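Local structure of tetR-family transcriptional regulator (Streptomyces coelicolor A3, 2QIB) at residues D32-I36 with D37-S41; A43-S46 with R47-Y51; G201-V204 with R205-A209; G218-V221 with D222-A226. The protein probably binds cis-regulatory DNA through a helix-turn-helix and acts as a transcription factor of the TetR family. One frame throughout, in Å; residues are numbered along the deposited sequence.

The four contacts come in order along the chain and form two distant pairs. Contacts 1 and 2 lie at the predicted helix-turn-helix, at the starts of helices 36-43 and 47-53, with centres 10 Å apart. They touch directly: D37 and R47 form a salt bridge, and A40 packs on V50. Contacts 3 and 4 lie on the successive C-terminal helices 198-209 and 216-228. Their centres are 18 Å apart, and they do not touch. Both reach the second subunit. The two pairs sit on opposite sides of the chain's centre. The centres of contacts 1 and 2 are 51 to 58 Å from those of contacts 3 and 4. The probable DNA-reading end is thus well separated from this part of the subunit interface.

Contact 1 of 4, residues D32-I36 with D37-S41; sequences DEVSI and DEIAS
S35 and E38 form a capping box at the start of helix 36-43. S35 OG accepts from E38 N at 2.9 Å. In return, S35 N donates to E38 OE1 at 3.1 Å, meeting the oxygen from above the carboxylate plane. The S35 hydroxyl lies between its own N and carbonyl carbon (chi1 68°), which turns OG back over the first helical turn. S35 O takes I39 N at 3.1 Å and a weak second bond from E38 N. I36 O receives A40 N at 2.8 Å, the next i to i+4 bond. E38 OE1 has a further partner, a salt bridge to R29. Were E38 cut back to an alanine, S35 N would probably lose its acceptor and R29 this negative mate. D37 OD1 makes a salt bridge to R47. Beside the cap, V34 CG1 meets I39 CD1 at 4.0 Å, the two side chains crossing at about a right angle. This apolar pair packs on L25 of helix 11-28. I36 lies against R47, V50 and Y51 of helix 47-53, and I39 also reaches L60 of helix 57-75.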
loop_
_atom_site.group_PDB
_atom_site.type_symbol
_atom_site.label_atom_id
_atom_site.label_comp_id
_atom_site.label_asym_id
_atom_site.label_seq_id
_atom_site.Cartn_x
_atom_site.Cartn_y
_atom_site.Cartn_z
ATOM N N ASP A 32 13.085 -17.716 -6.047
ATOM C CA ASP A 32 14.397 -18.336 -5.750
ATOM C C ASP A 32 14.333 -19.862 -5.567
ATOM O O ASP A 32 15.384 -20.552 -5.663
ATOM C CB ASP A 32 15.021 -17.721 -4.482
ATOM C CG ASP A 32 14.145 -17.887 -3.261
ATOM O OD1 ASP A 32 12.941 -17.557 -3.332
ATOM O OD2 ASP A 32 14.640 -18.348 -2.211
ATOM N N GLU A 33 13.140 -20.394 -5.288
ATOM C CA GLU A 33 12.938 -21.833 -5.107
ATOM C C GLU A 33 12.298 -22.505 -6.325
ATOM O O GLU A 33 11.755 -23.584 -6.193
ATOM C CB GLU A 33 12.072 -22.130 -3.873
ATOM C CG GLU A 33 12.609 -21.523 -2.587
ATOM C CD GLU A 33 11.838 -21.997 -1.366
ATOM O OE1 GLU A 33 10.618 -22.238 -1.476
ATOM O OE2 GLU A 33 12.455 -22.111 -0.279
ATOM N N VAL A 34 12.323 -21.838 -7.483
ATOM C CA VAL A 34 11.805 -22.418 -8.718
ATOM C C VAL A 34 12.930 -22.388 -9.732
ATOM O O VAL A 34 13.485 -21.334 -10.008
ATOM C CB VAL A 34 10.565 -21.634 -9.258
ATOM C CG1 VAL A 34 10.082 -22.234 -10.584
ATOM C CG2 VAL A 34 9.421 -21.688 -8.214
ATOM N N SER A 35 13.272 -23.548 -10.282
ATOM C CA SER A 35 14.384 -23.643 -11.248
ATOM C C SER A 35 13.893 -23.991 -12.651
ATOM O O SER A 35 12.808 -24.535 -12.836
ATOM C CB SER A 35 15.387 -24.724 -10.829
ATOM O OG SER A 35 14.813 -26.022 -10.942
ATOM N N ILE A 36 14.737 -23.724 -13.640
ATOM C CA ILE A 36 14.450 -24.177 -15.008
ATOM C C ILE A 36 14.296 -25.687 -15.057
ATOM O O ILE A 36 13.376 -26.202 -15.710
ATOM C CB ILE A 36 15.531 -23.711 -15.999
ATOM C CG1 ILE A 36 15.580 -22.182 -16.078
ATOM C CG2 ILE A 36 15.367 -24.418 -17.384
ATOM C CD1 ILE A 36 14.271 -21.514 -16.500
ATOM N N ASP A 37 15.181 -26.406 -14.359
ATOM C CA ASP A 37 15.079 -27.867 -14.300
ATOM C C ASP A 37 13.697 -28.328 -13.778
ATOM O O ASP A 37 13.122 -29.297 -14.271
ATOM C CB ASP A 37 16.198 -28.446 -13.442
ATOM C CG ASP A 37 17.551 -28.458 -14.164
ATOM O OD1 ASP A 37 17.595 -28.207 -15.397
ATOM O OD2 ASP A 37 18.576 -28.747 -13.504
ATOM N N GLU A 38 13.159 -27.626 -12.784
ATOM C CA GLU A 38 11.853 -28.011 -12.234
ATOM C C GLU A 38 10.732 -27.743 -13.240
ATOM O O GLU A 38 9.766 -28.510 -13.355
ATOM C CB GLU A 38 11.603 -27.289 -10.915
ATOM C CG GLU A 38 12.465 -27.870 -9.794
ATOM C CD GLU A 38 12.449 -27.018 -8.532
ATOM O OE1 GLU A 38 12.103 -25.843 -8.622
ATOM O OE2 GLU A 38 12.816 -27.547 -7.461
ATOM N N ILE A 39 10.859 -26.619 -13.937
ATOM C CA ILE A 39 9.902 -26.251 -14.975
ATOM C C ILE A 39 9.937 -27.293 -16.118
ATOM O O ILE A 39 8.886 -27.803 -16.520
ATOM C CB ILE A 39 10.165 -24.801 -15.461
ATOM C CG1 ILE A 39 9.809 -23.809 -14.326
ATOM C CG2 ILE A 39 9.360 -24.508 -16.753
ATOM C CD1 ILE A 39 10.313 -22.331 -14.588
ATOM N N ALA A 40 11.140 -27.619 -16.585
ATOM C CA ALA A 40 11.327 -28.640 -17.634
ATOM C C ALA A 40 10.709 -29.949 -17.177
ATOM O O ALA A 40 9.922 -30.563 -17.904
ATOM C CB ALA A 40 12.819 -28.832 -17.954
ATOM N N SER A 41 11.037 -30.375 -15.951
ATOM C CA SER A 41 10.476 -31.630 -15.433
ATOM C C SER A 41 8.933 -31.639 -15.393
ATOM O O SER A 41 8.315 -32.573 -15.893
ATOM C CB SER A 41 11.085 -31.969 -14.064
ATOM O OG SER A 41 10.489 -33.124 -13.511
#

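Contact 2 of 4, residues A43-S46 with R47-Y51; sequences AGIS and RPLVY
S46 OG accepts the backbone N-H of L49 at 3.2 Å and so caps helix 47-53. S46 OG also lies 3.5 Å from P48 CD and beside L49 CB. S46 O takes V50 N at 3.3 Å. This is the turn and the start of the second helix in the predicted helix-turn-helix. In TetR-family proteins that second helix is the recognition helix. Helix 36-43 ends in a Schellman motif at G44, whose phi is positive. I45 then sets its CB toward the new helix. Its CG1 stands between the backbone N and the carbonyl carbon (chi1 67°), and the chain runs on extended to CD1. I45 CD1 touches V50 CG2 at 3.7 Å, while I45 CB and CG2 lie against L49 CD2, each 3.9 Å from it. I45 crosses both side chains at about a right angle. Trimming I45 to an alanine is likely to open a gap beside V50 and leave L49 CD2 with less to pack on. I45 also lies on R14 and L18 of helix 11-28. The guanidinium of R47, the group that pairs with D37, has Y51 CE2 4.0 Å above its plane, over its centre.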
loop_
_atom_site.group_PDB
_atom_site.type_symbol
_atom_site.label_atom_id
_atom_site.label_comp_id
_atom_site.label_asym_id
_atom_site.label_seq_id
_atom_site.Cartn_x
_atom_site.Cartn_y
_atom_site.Cartn_z
ATOM N N ALA A 43 6.945 -29.807 -17.132
ATOM C CA ALA A 43 6.469 -29.738 -18.517
ATOM C C ALA A 43 6.710 -31.018 -19.321
ATOM O O ALA A 43 6.179 -31.170 -20.433
ATOM C CB ALA A 43 7.100 -28.532 -19.229
ATOM N N GLY A 44 7.540 -31.926 -18.808
ATOM C CA GLY A 44 7.837 -33.171 -19.519
ATOM C C GLY A 44 8.842 -32.971 -20.634
ATOM O O GLY A 44 8.861 -33.733 -21.602
ATOM N N ILE A 45 9.701 -31.956 -20.510
ATOM C CA ILE A 45 10.716 -31.694 -21.553
ATOM C C ILE A 45 12.123 -31.559 -20.975
ATOM O O ILE A 45 12.296 -31.542 -19.761
ATOM C CB ILE A 45 10.367 -30.445 -22.418
ATOM C CG1 ILE A 45 10.454 -29.154 -21.589
ATOM C CG2 ILE A 45 9.044 -30.633 -23.111
ATOM C CD1 ILE A 45 10.094 -27.871 -22.349
ATOM N N SER A 46 13.124 -31.449 -21.844
ATOM C CA SER A 46 14.505 -31.304 -21.406
ATOM C C SER A 46 14.807 -29.847 -21.037
ATOM O O SER A 46 14.107 -28.911 -21.458
ATOM C CB SER A 46 15.452 -31.763 -22.513
ATOM O OG SER A 46 15.438 -30.801 -23.542
ATOM N N ARG A 47 15.853 -29.667 -20.234
ATOM C CA ARG A 47 16.341 -28.353 -19.854
ATOM C C ARG A 47 16.647 -27.455 -21.088
ATOM O O ARG A 47 16.155 -26.318 -21.160
ATOM C CB ARG A 47 17.537 -28.509 -18.881
ATOM C CG ARG A 47 18.322 -27.259 -18.568
ATOM C CD ARG A 47 19.626 -27.587 -17.756
ATOM N NE ARG A 47 20.432 -26.378 -17.583
ATOM C CZ ARG A 47 20.173 -25.441 -16.674
ATOM N NH1 ARG A 47 19.151 -25.600 -15.836
ATOM N NH2 ARG A 47 20.930 -24.351 -16.593
ATOM N N PRO A 48 17.450 -27.945 -22.066
ATOM C CA PRO A 48 17.691 -27.115 -23.261
ATOM C C PRO A 48 16.396 -26.744 -24.004
ATOM O O PRO A 48 16.269 -25.612 -24.519
ATOM C CB PRO A 48 18.594 -28.004 -24.145
ATOM C CG PRO A 48 19.233 -28.928 -23.190
ATOM C CD PRO A 48 18.199 -29.211 -22.128
ATOM N N LEU A 49 15.423 -27.657 -24.038
ATOM C CA LEU A 49 14.178 -27.325 -24.744
ATOM C C LEU A 49 13.419 -26.131 -24.105
ATOM O O LEU A 49 12.778 -25.345 -24.821
ATOM C CB LEU A 49 13.294 -28.571 -24.980
ATOM C CG LEU A 49 12.087 -28.369 -25.919
ATOM C CD1 LEU A 49 12.516 -27.779 -27.277
ATOM C CD2 LEU A 49 11.363 -29.699 -26.125
ATOM N N VAL A 50 13.514 -25.957 -22.778
ATOM C CA VAL A 50 12.939 -24.768 -22.134
ATOM C C VAL A 50 13.595 -23.501 -22.693
ATOM O O VAL A 50 12.921 -22.541 -23.026
ATOM C CB VAL A 50 13.084 -24.789 -20.587
ATOM C CG1 VAL A 50 12.604 -23.466 -19.980
ATOM C CG2 VAL A 50 12.322 -25.983 -20.005
ATOM N N TYR A 51 14.926 -23.530 -22.841
ATOM C CA TYR A 51 15.636 -22.366 -23.370
ATOM C C TYR A 51 15.368 -22.122 -24.872
ATOM O O TYR A 51 15.696 -21.052 -25.396
ATOM C CB TYR A 51 17.142 -22.518 -23.124
ATOM C CG TYR A 51 17.555 -22.347 -21.680
ATOM C CD1 TYR A 51 17.703 -21.069 -21.124
ATOM C CD2 TYR A 51 17.800 -23.460 -20.881
ATOM C CE1 TYR A 51 18.097 -20.926 -19.814
ATOM C CE2 TYR A 51 18.218 -23.325 -19.568
ATOM C CZ TYR A 51 18.358 -22.055 -19.046
ATOM O OH TYR A 51 18.739 -21.909 -17.741
#

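Contact 3 of 4, residues G201-V204 with R205-A209; sequences GALV and RRVLA
The backbone of 201-208 runs as a regular alpha helix, with i to i+4 bonds from R205 N to G201 O, R206 N to A202 O, V207 N to L203 O and L208 N to V204 O. V207 N to L203 O and L208 N to V204 O are both 2.9 Å. The side chain of R205 folds back over the preceding turn. Its chain bends at chi3 (-61°), and this lays the guanidinium over the backbone. One face of the group looks onto G201 O and A202 CA, each 3.5 Å above the plane and offset toward the rim. R205 NH1 stands 3.5 Å from G201 O, but the angle is poor, and this is no hydrogen bond. R205 NH2 lies 3.8 Å from A202 CB. The absence of a side chain at G201 matters here, since a CB would come very near NH1. R205 also packs on L227 of the second subunit. On another face of the helix, V204 and L208 lie side by side and point the same way, with V204 CG1 3.8 Å from L208 CD1. V204 packs further on M190 and A194 of helix 175-194. L203 CD1 meets V207 CG2 at 4.0 Å. R206 NH2 donates to L140 O, which ties this helix to the end of helix 119-140. A hexaethylene glycol, probably from the crystallisation liquor, is bound near V207. The pattern is that of an amphipathic helix: V204, paired with L208, faces helix 175-194, while R205 lies on the polar flank.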
loop_
_atom_site.group_PDB
_atom_site.type_symbol
_atom_site.label_atom_id
_atom_site.label_comp_id
_atom_site.label_asym_id
_atom_site.label_seq_id
_atom_site.Cartn_x
_atom_site.Cartn_y
_atom_site.Cartn_z
ATOM N N GLY A 201 -18.140 15.640 -1.490
ATOM C CA GLY A 201 -19.381 15.418 -0.735
ATOM C C GLY A 201 -20.542 14.994 -1.628
ATOM O O GLY A 201 -21.291 14.083 -1.308
ATOM N N ALA A 202 -20.670 15.648 -2.774
ATOM C CA ALA A 202 -21.768 15.356 -3.675
ATOM C C ALA A 202 -21.644 13.952 -4.257
ATOM O O ALA A 202 -22.648 13.242 -4.382
ATOM C CB ALA A 202 -21.852 16.410 -4.780
ATOM N N LEU A 203 -20.417 13.538 -4.590
ATOM C CA LEU A 203 -20.225 12.219 -5.164
ATOM C C LEU A 203 -20.591 11.159 -4.123
ATOM O O LEU A 203 -21.292 10.205 -4.426
ATOM C CB LEU A 203 -18.779 12.006 -5.644
ATOM C CG LEU A 203 -18.416 10.587 -6.065
ATOM C CD1 LEU A 203 -19.287 10.084 -7.213
ATOM C CD2 LEU A 203 -16.938 10.569 -6.467
ATOM N N VAL A 204 -20.094 11.323 -2.898
ATOM C CA VAL A 204 -20.322 10.341 -1.845
ATOM C C VAL A 204 -21.811 10.222 -1.489
ATOM O O VAL A 204 -22.346 9.117 -1.296
ATOM C CB VAL A 204 -19.450 10.670 -0.594
ATOM C CG1 VAL A 204 -19.615 9.623 0.470
ATOM C CG2 VAL A 204 -18.004 10.737 -1.006
ATOM N N ARG A 205 -22.503 11.354 -1.432
ATOM C CA ARG A 205 -23.945 11.299 -1.216
ATOM C C ARG A 205 -24.652 10.484 -2.293
ATOM O O ARG A 205 -25.520 9.674 -1.974
ATOM C CB ARG A 205 -24.551 12.706 -1.115
ATOM C CG ARG A 205 -24.211 13.395 0.190
ATOM C CD ARG A 205 -25.056 14.665 0.422
ATOM N NE ARG A 205 -24.842 15.682 -0.621
ATOM C CZ ARG A 205 -23.863 16.592 -0.625
ATOM N NH1 ARG A 205 -22.971 16.644 0.363
ATOM N NH2 ARG A 205 -23.771 17.462 -1.626
ATOM N N ARG A 206 -24.267 10.692 -3.553
ATOM C CA ARG A 206 -24.853 9.981 -4.686
ATOM C C ARG A 206 -24.562 8.478 -4.605
ATOM O O ARG A 206 -25.459 7.656 -4.770
ATOM C CB ARG A 206 -24.318 10.568 -5.982
ATOM C CG ARG A 206 -24.861 9.946 -7.235
ATOM C CD ARG A 206 -24.390 10.721 -8.464
ATOM N NE ARG A 206 -22.947 10.613 -8.731
ATOM C CZ ARG A 206 -22.325 9.499 -9.138
ATOM N NH1 ARG A 206 -22.978 8.350 -9.287
ATOM N NH2 ARG A 206 -21.029 9.522 -9.375
ATOM N N VAL A 207 -23.299 8.123 -4.341
ATOM C CA VAL A 207 -22.943 6.730 -4.185
ATOM C C VAL A 207 -23.750 6.044 -3.079
ATOM O O VAL A 207 -24.330 4.975 -3.286
ATOM C CB VAL A 207 -21.414 6.566 -3.967
ATOM C CG1 VAL A 207 -21.096 5.143 -3.548
ATOM C CG2 VAL A 207 -20.690 6.929 -5.252
ATOM N N LEU A 208 -23.808 6.661 -1.907
ATOM C CA LEU A 208 -24.614 6.115 -0.809
ATOM C C LEU A 208 -26.148 6.122 -1.016
ATOM O O LEU A 208 -26.847 5.311 -0.436
ATOM C CB LEU A 208 -24.221 6.775 0.507
ATOM C CG LEU A 208 -22.747 6.541 0.832
ATOM C CD1 LEU A 208 -22.300 7.444 1.976
ATOM C CD2 LEU A 208 -22.462 5.053 1.151
ATOM N N ALA A 209 -26.663 7.006 -1.873
ATOM C CA ALA A 209 -28.098 7.008 -2.203
ATOM C C ALA A 209 -28.473 5.769 -3.034
ATOM O O ALA A 209 -29.648 5.391 -3.120
ATOM C CB ALA A 209 -28.478 8.290 -2.955
#

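Contact 4 of 4, residues G218-V221 with D222-A226; sequences GDLV and DRLLA
D219 and R223 meet one turn apart in an i to i+4 salt bridge on helix 216-228, an amphipathic helix with this charged pair on one flank and leucines and valine elsewhere. The two flat groups stand almost perpendicular, their planes 87° apart. The carboxylate of D219 comes to the edge of the guanidinium. R223 NE donates to D219 OD2 at 2.9 Å, on the syn side but 32° out of the carboxylate plane. A weak second bond runs from NE to OD1. With chi1 at -179°, D219 brings its carboxylate to where the extended chain of R223, from CG to NE, can meet it. R223 NH1 donates a hydrogen bond to A195 O of the second subunit. Y196 of that subunit packs on D219, L220 and R223, and the salt bridge therefore sits at the subunit interface.

L220 and L224 cross at a slant, with CD1 of L220 4.1 Å from CD1 of L224. V221 and L225 instead lie side by side and point the same way, V221 CG1 being 4.0 Å from L225 CD1. L225 also packs on V221 of the second subunit. Backbone bonds from D222 N to G218 O and from L225 N to V221 O keep the helix regular. D222 leans its carboxylate toward G218 O, two acceptors without a bond between them. Water bridges the two acids: one molecule donates to D219 OD1 at 2.9 Å and to D222 OD2 at 2.6 Å. This probably eases their like charges. A second water donates to D219 OD2 at 2.8 Å and accepts a weak bond from R223 NH2.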
loop_
_atom_site.group_PDB
_atom_site.type_symbol
_atom_site.label_atom_id
_atom_site.label_comp_id
_atom_site.label_asym_id
_atom_site.label_seq_id
_atom_site.Cartn_x
_atom_site.Cartn_y
_atom_site.Cartn_z
ATOM N N GLY A 218 -25.759 0.604 5.748
ATOM C CA GLY A 218 -26.776 0.856 6.781
ATOM C C GLY A 218 -26.398 0.143 8.064
ATOM O O GLY A 218 -26.405 0.730 9.170
ATOM N N ASP A 219 -26.064 -1.127 7.914
ATOM C CA ASP A 219 -25.683 -1.951 9.050
ATOM C C ASP A 219 -24.368 -1.477 9.685
ATOM O O ASP A 219 -24.260 -1.433 10.911
ATOM C CB ASP A 219 -25.624 -3.422 8.641
ATOM C CG ASP A 219 -25.260 -4.329 9.803
ATOM O OD1 ASP A 219 -25.944 -4.288 10.852
ATOM O OD2 ASP A 219 -24.284 -5.077 9.659
ATOM N N LEU A 220 -23.386 -1.074 8.873
ATOM C CA LEU A 220 -22.183 -0.451 9.429
ATOM C C LEU A 220 -22.475 0.775 10.299
ATOM O O LEU A 220 -21.956 0.908 11.396
ATOM C CB LEU A 220 -21.183 -0.068 8.309
ATOM C CG LEU A 220 -19.942 0.739 8.742
ATOM C CD1 LEU A 220 -18.963 -0.142 9.558
ATOM C CD2 LEU A 220 -19.246 1.294 7.515
ATOM N N VAL A 221 -23.295 1.692 9.797
ATOM C CA VAL A 221 -23.614 2.897 10.555
ATOM C C VAL A 221 -24.339 2.501 11.858
ATOM O O VAL A 221 -23.986 3.020 12.911
ATOM C CB VAL A 221 -24.475 3.861 9.706
ATOM C CG1 VAL A 221 -24.996 5.059 10.539
ATOM C CG2 VAL A 221 -23.662 4.301 8.468
ATOM N N ASP A 222 -25.264 1.542 11.766
ATOM C CA ASP A 222 -26.022 1.046 12.947
ATOM C C ASP A 222 -25.015 0.533 13.986
ATOM O O ASP A 222 -25.101 0.882 15.172
ATOM C CB ASP A 222 -26.973 -0.095 12.576
ATOM C CG ASP A 222 -28.159 0.353 11.714
ATOM O OD1 ASP A 222 -28.317 1.566 11.498
ATOM O OD2 ASP A 222 -28.911 -0.539 11.257
ATOM N N ARG A 223 -24.076 -0.301 13.522
ATOM C CA ARG A 223 -23.035 -0.856 14.411
ATOM C C ARG A 223 -22.106 0.174 15.048
ATOM O O ARG A 223 -21.704 0.049 16.221
ATOM C CB ARG A 223 -22.242 -1.921 13.677
ATOM C CG ARG A 223 -23.046 -3.184 13.475
ATOM C CD ARG A 223 -22.354 -4.028 12.456
ATOM N NE ARG A 223 -23.072 -5.277 12.248
ATOM C CZ ARG A 223 -22.773 -6.420 12.854
ATOM N NH1 ARG A 223 -21.777 -6.477 13.739
ATOM N NH2 ARG A 223 -23.486 -7.508 12.575
ATOM N N LEU A 224 -21.765 1.217 14.292
ATOM C CA LEU A 224 -20.931 2.257 14.843
ATOM C C LEU A 224 -21.679 3.121 15.856
ATOM O O LEU A 224 -21.111 3.565 16.862
ATOM C CB LEU A 224 -20.327 3.112 13.720
ATOM C CG LEU A 224 -19.290 2.378 12.847
ATOM C CD1 LEU A 224 -18.827 3.324 11.756
ATOM C CD2 LEU A 224 -18.099 1.904 13.696
ATOM N N LEU A 225 -22.966 3.341 15.600
ATOM C CA LEU A 225 -23.793 4.053 16.558
ATOM C C LEU A 225 -23.870 3.246 17.851
ATOM O O LEU A 225 -23.718 3.807 18.945
ATOM C CB LEU A 225 -25.182 4.347 15.969
ATOM C CG LEU A 225 -25.169 5.477 14.925
ATOM C CD1 LEU A 225 -26.542 5.512 14.177
ATOM C CD2 LEU A 225 -24.816 6.838 15.568
ATOM N N ALA A 226 -24.038 1.934 17.713
ATOM C CA ALA A 226 -24.125 1.007 18.865
ATOM C C ALA A 226 -22.820 0.991 19.667
ATOM O O ALA A 226 -22.818 1.106 20.894
ATOM C CB ALA A 226 -24.511 -0.395 18.412
HETATM O O HOH W 1 -28.449 -3.023 11.682
HETATM O O HOH W 2 -24.439 -7.842 9.569
#